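Local coordinates for ACT domain protein (Streptococcus pneumoniae, PDB 1ZPV) that is of unknown function but carries an ACT domain, a fold that in many relatives serves as a small-molecule-binding regulatory module, and forms homodimers, at residues Ser23-Ile26 with Ala27-Gly30; Glu67-Gly70 with Gln71-Asn74. One frame throughout, in Å; residues are numbered along the deposited sequence.

Both contacts are local, each spanning the last turn of a helix and the residues that end it, so neither closes a long loop and they follow one another in series without nesting or crossing. From the N terminus, the chain runs through strand 4-12 into helix 18-28, where contact 1 (Ser-23-Ile-26 with Ala-27-Gly-30) finishes the helix ahead of strand 32-41. After strand 44-53 comes helix 59-72, whose end is contact 2 (Glu-67-Gly-70 with Gln-71-Asn-74), leading into strand 75-81. Their centres lie about 14 Å apart, and the two helices meet where Lys-25 CB packs 3.9 Å from Phe-69 CE2, a helix pair lying on the four-stranded antiparallel sheet.

Contact 1: Ser23-Ile26 with Ala27-Gly30; sequences SGKI and AELG
Lys-25 and Glu-28, three residues apart on helix 18-28, lean across one another at a slant and join in a salt bridge, NZ standing 2.9 Å from OE2. The ammonium group reaches OE2 on its syn side, about 21° out of the carboxylate plane. Two bends bring the charges together: the lysine chain turns at chi2 (61°) and then runs straight, while the glutamate, its CG anti to the backbone N, turns at its own chi2. NZ also pairs with Glu-65 of helix 59-72, so the lysine probably balances two carboxylates and links the helices. Leu-29, four residues on from Lys-25, crosses the lysine chain, with its CD1 4.2 Å from Lys-25 CE and its CG 3.4 Å from Lys-25 O; the leucine also touches Phe-66. That same carbonyl oxygen receives Leu-29 N at 3.0 Å, the last of three successive i to i+4 bonds that begin with Ala-27 N to Ser-23 O. Ile-26 packs on Phe-66 and on Ile-33 of strand 32-41. Gly-30 then leaves helical geometry with positive phi (67°), its N bonded to Ala-27 O, and so ends helix 18-28 of the ACT domain in a Schellman motif.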
loop_
_atom_site.group_PDB
_atom_site.type_symbol
_atom_site.label_atom_id
_atom_site.label_comp_id
_atom_site.label_asym_id
_atom_site.label_seq_id
_atom_site.Cartn_x
_atom_site.Cartn_y
_atom_site.Cartn_z
ATOM N N SER C 23 2.642 -19.179 -7.801
ATOM C CA SER C 23 3.935 -19.448 -8.496
ATOM C C SER C 23 3.841 -20.625 -9.481
ATOM O O SER C 23 4.445 -20.582 -10.549
ATOM C CB SER C 23 5.112 -19.657 -7.507
ATOM O OG SER C 23 4.907 -20.797 -6.646
ATOM N N GLY C 24 3.079 -21.654 -9.082
ATOM C CA GLY C 24 2.811 -22.850 -9.879
ATOM C C GLY C 24 2.025 -22.510 -11.137
ATOM O O GLY C 24 2.377 -22.990 -12.221
ATOM N N LYS C 25 0.990 -21.664 -10.997
ATOM C CA LYS C 25 0.214 -21.177 -12.165
ATOM C C LYS C 25 1.070 -20.366 -13.157
ATOM O O LYS C 25 0.989 -20.558 -14.384
ATOM C CB LYS C 25 -0.961 -20.309 -11.691
ATOM C CG LYS C 25 -1.923 -19.900 -12.812
ATOM C CD LYS C 25 -2.556 -21.119 -13.459
ATOM C CE LYS C 25 -3.546 -20.703 -14.540
ATOM N NZ LYS C 25 -4.233 -21.920 -15.061
ATOM N N ILE C 26 1.880 -19.454 -12.617
ATOM C CA ILE C 26 2.819 -18.661 -13.446
ATOM C C ILE C 26 3.752 -19.575 -14.280
ATOM O O ILE C 26 3.926 -19.367 -15.485
ATOM C CB ILE C 26 3.617 -17.673 -12.567
ATOM C CG1 ILE C 26 2.708 -16.620 -11.926
ATOM C CG2 ILE C 26 4.751 -17.011 -13.321
ATOM C CD1 ILE C 26 3.473 -15.807 -10.860
ATOM N N ALA C 27 4.336 -20.595 -13.652
ATOM C CA ALA C 27 5.182 -21.561 -14.361
ATOM C C ALA C 27 4.379 -22.398 -15.405
ATOM O O ALA C 27 4.864 -22.615 -16.512
ATOM C CB ALA C 27 5.901 -22.477 -13.361
ATOM N N GLU C 28 3.153 -22.808 -15.069
ATOM C CA GLU C 28 2.280 -23.550 -16.017
ATOM C C GLU C 28 2.016 -22.736 -17.283
ATOM O O GLU C 28 1.978 -23.266 -18.408
ATOM C CB GLU C 28 0.948 -23.978 -15.364
ATOM C CG GLU C 28 -0.102 -24.580 -16.362
ATOM C CD GLU C 28 -1.569 -24.201 -16.003
ATOM O OE1 GLU C 28 -2.200 -24.953 -15.217
ATOM O OE2 GLU C 28 -2.080 -23.157 -16.482
ATOM N N LEU C 29 1.872 -21.427 -17.101
ATOM C CA LEU C 29 1.670 -20.513 -18.209
ATOM C C LEU C 29 2.943 -20.177 -18.973
ATOM O O LEU C 29 2.891 -19.377 -19.901
ATOM C CB LEU C 29 1.016 -19.227 -17.690
ATOM C CG LEU C 29 -0.464 -19.395 -17.248
ATOM C CD1 LEU C 29 -0.834 -18.158 -16.487
ATOM C CD2 LEU C 29 -1.488 -19.663 -18.375
ATOM N N GLY C 30 4.058 -20.776 -18.541
ATOM C CA GLY C 30 5.386 -20.592 -19.123
ATOM C C GLY C 30 5.946 -19.189 -18.930
ATOM O O GLY C 30 6.740 -18.729 -19.765
#

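Contact 2: Glu67-Gly70 with Gln71-Asn74; sequences EAFG and QTLN
Phe-69 and Thr-72 meet at about a right angle one turn apart near the end of helix 59-72, and the threonine can be followed outward atom by atom. Its CB lies 3.4 Å from Phe-69 O. From there the two branches part. OG1, set between the backbone N and the carbonyl carbon by a chi1 of 69°, donates its proton to Phe-69 O at 2.6 Å; it arrives in the carbonyl plane, on a lone pair, with a C=O...OG1 angle of 144°. Thr-72 OG1 also sits over one face of the Phe-69 ring, 3.8 Å from CD1. CG2 goes the other way, to within 3.6 Å of Ala-68 O. Phe-69 O also takes a weak bond from Thr-72 N, so one carbonyl is gripped by both backbone and side chain of a single residue.

Leu-73 CD1 comes obliquely to the ring, 3.7 Å from Phe-69 CE2. The ring also touches Ile-77 of strand 75-81, and Leu-73 touches Ile-18 of helix 18-28. On the outer side, Gln-71 lays its CG 3.3 Å from Glu-67 O, the acceptor of its own backbone N, and a water that donates to Ala-68 O makes a weak second bond to Gln-71 OE1.

Leu-73 N bonds to Gly-70 O from above the carbonyl plane, away from its lone pairs, and Asn-74 follows with positive phi in a Schellman motif. The chemistry thus implies an ending in which i to i+3 bonds take over from i to i+4, while the Thr-72 hydroxyl adds a short bond to Phe-69 O, whose backbone bond is weak, and a water donates to Ala-68 O.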
loop_
_atom_site.group_PDB
_atom_site.type_symbol
_atom_site.label_atom_id
_atom_site.label_comp_id
_atom_site.label_asym_id
_atom_site.label_seq_id
_atom_site.Cartn_x
_atom_site.Cartn_y
_atom_site.Cartn_z
ATOM N N GLU C 67 -7.909 -14.603 -12.956
ATOM C CA GLU C 67 -9.097 -14.377 -12.137
ATOM C C GLU C 67 -9.803 -15.712 -11.872
ATOM O O GLU C 67 -10.229 -16.005 -10.749
ATOM C CB GLU C 67 -10.012 -13.347 -12.811
ATOM C CG GLU C 67 -11.405 -13.244 -12.187
ATOM C CD GLU C 67 -12.211 -12.110 -12.778
ATOM O OE1 GLU C 67 -12.636 -12.198 -13.966
ATOM O OE2 GLU C 67 -12.436 -11.124 -12.039
ATOM N N ALA C 68 -9.919 -16.542 -12.897
ATOM C CA ALA C 68 -10.538 -17.850 -12.721
ATOM C C ALA C 68 -9.722 -18.736 -11.766
ATOM O O ALA C 68 -10.305 -19.408 -10.893
ATOM C CB ALA C 68 -10.733 -18.549 -14.068
ATOM N N PHE C 69 -8.391 -18.756 -11.938
ATOM C CA PHE C 69 -7.530 -19.521 -11.047
ATOM C C PHE C 69 -7.583 -18.986 -9.610
ATOM O O PHE C 69 -7.698 -19.762 -8.645
ATOM C CB PHE C 69 -6.072 -19.554 -11.522
ATOM C CG PHE C 69 -5.162 -20.296 -10.565
ATOM C CD1 PHE C 69 -5.206 -21.676 -10.485
ATOM C CD2 PHE C 69 -4.319 -19.589 -9.693
ATOM C CE1 PHE C 69 -4.407 -22.372 -9.556
ATOM C CE2 PHE C 69 -3.498 -20.256 -8.785
ATOM C CZ PHE C 69 -3.546 -21.664 -8.708
ATOM N N GLY C 70 -7.482 -17.661 -9.473
ATOM C CA GLY C 70 -7.698 -16.970 -8.187
ATOM C C GLY C 70 -8.925 -17.432 -7.403
ATOM O O GLY C 70 -8.861 -17.683 -6.202
ATOM N N GLN C 71 -10.049 -17.538 -8.091
ATOM C CA GLN C 71 -11.286 -18.050 -7.466
ATOM C C GLN C 71 -11.152 -19.437 -6.884
ATOM O O GLN C 71 -11.770 -19.720 -5.871
ATOM C CB GLN C 71 -12.465 -18.006 -8.440
ATOM C CG GLN C 71 -12.819 -16.571 -8.843
ATOM C CD GLN C 71 -13.901 -16.493 -9.911
ATOM O OE1 GLN C 71 -14.128 -17.450 -10.662
ATOM N NE2 GLN C 71 -14.561 -15.339 -9.999
ATOM N N THR C 72 -10.348 -20.307 -7.501
ATOM C CA THR C 72 -10.199 -21.645 -6.949
ATOM C C THR C 72 -9.517 -21.589 -5.585
ATOM O O THR C 72 -9.716 -22.473 -4.760
ATOM C CB THR C 72 -9.448 -22.626 -7.879
ATOM O OG1 THR C 72 -8.065 -22.238 -7.972
ATOM C CG2 THR C 72 -10.113 -22.673 -9.279
ATOM N N LEU C 73 -8.724 -20.541 -5.355
ATOM C CA LEU C 73 -7.962 -20.402 -4.117
ATOM C C LEU C 73 -8.552 -19.370 -3.147
ATOM O O LEU C 73 -7.959 -19.130 -2.091
ATOM C CB LEU C 73 -6.517 -20.016 -4.449
ATOM C CG LEU C 73 -5.611 -21.034 -5.163
ATOM C CD1 LEU C 73 -4.179 -20.492 -5.159
ATOM C CD2 LEU C 73 -5.652 -22.461 -4.550
ATOM N N ASN C 74 -9.701 -18.787 -3.506
ATOM C CA ASN C 74 -10.404 -17.731 -2.748
ATOM C C ASN C 74 -9.571 -16.432 -2.633
ATOM O O ASN C 74 -9.512 -15.788 -1.580
ATOM C CB ASN C 74 -10.883 -18.236 -1.372
ATOM C CG ASN C 74 -11.749 -19.501 -1.462
ATOM O OD1 ASN C 74 -11.458 -20.505 -0.822
ATOM N ND2 ASN C 74 -12.810 -19.440 -2.236
HETATM O O HOH W 1 -12.605 -20.505 -11.070
#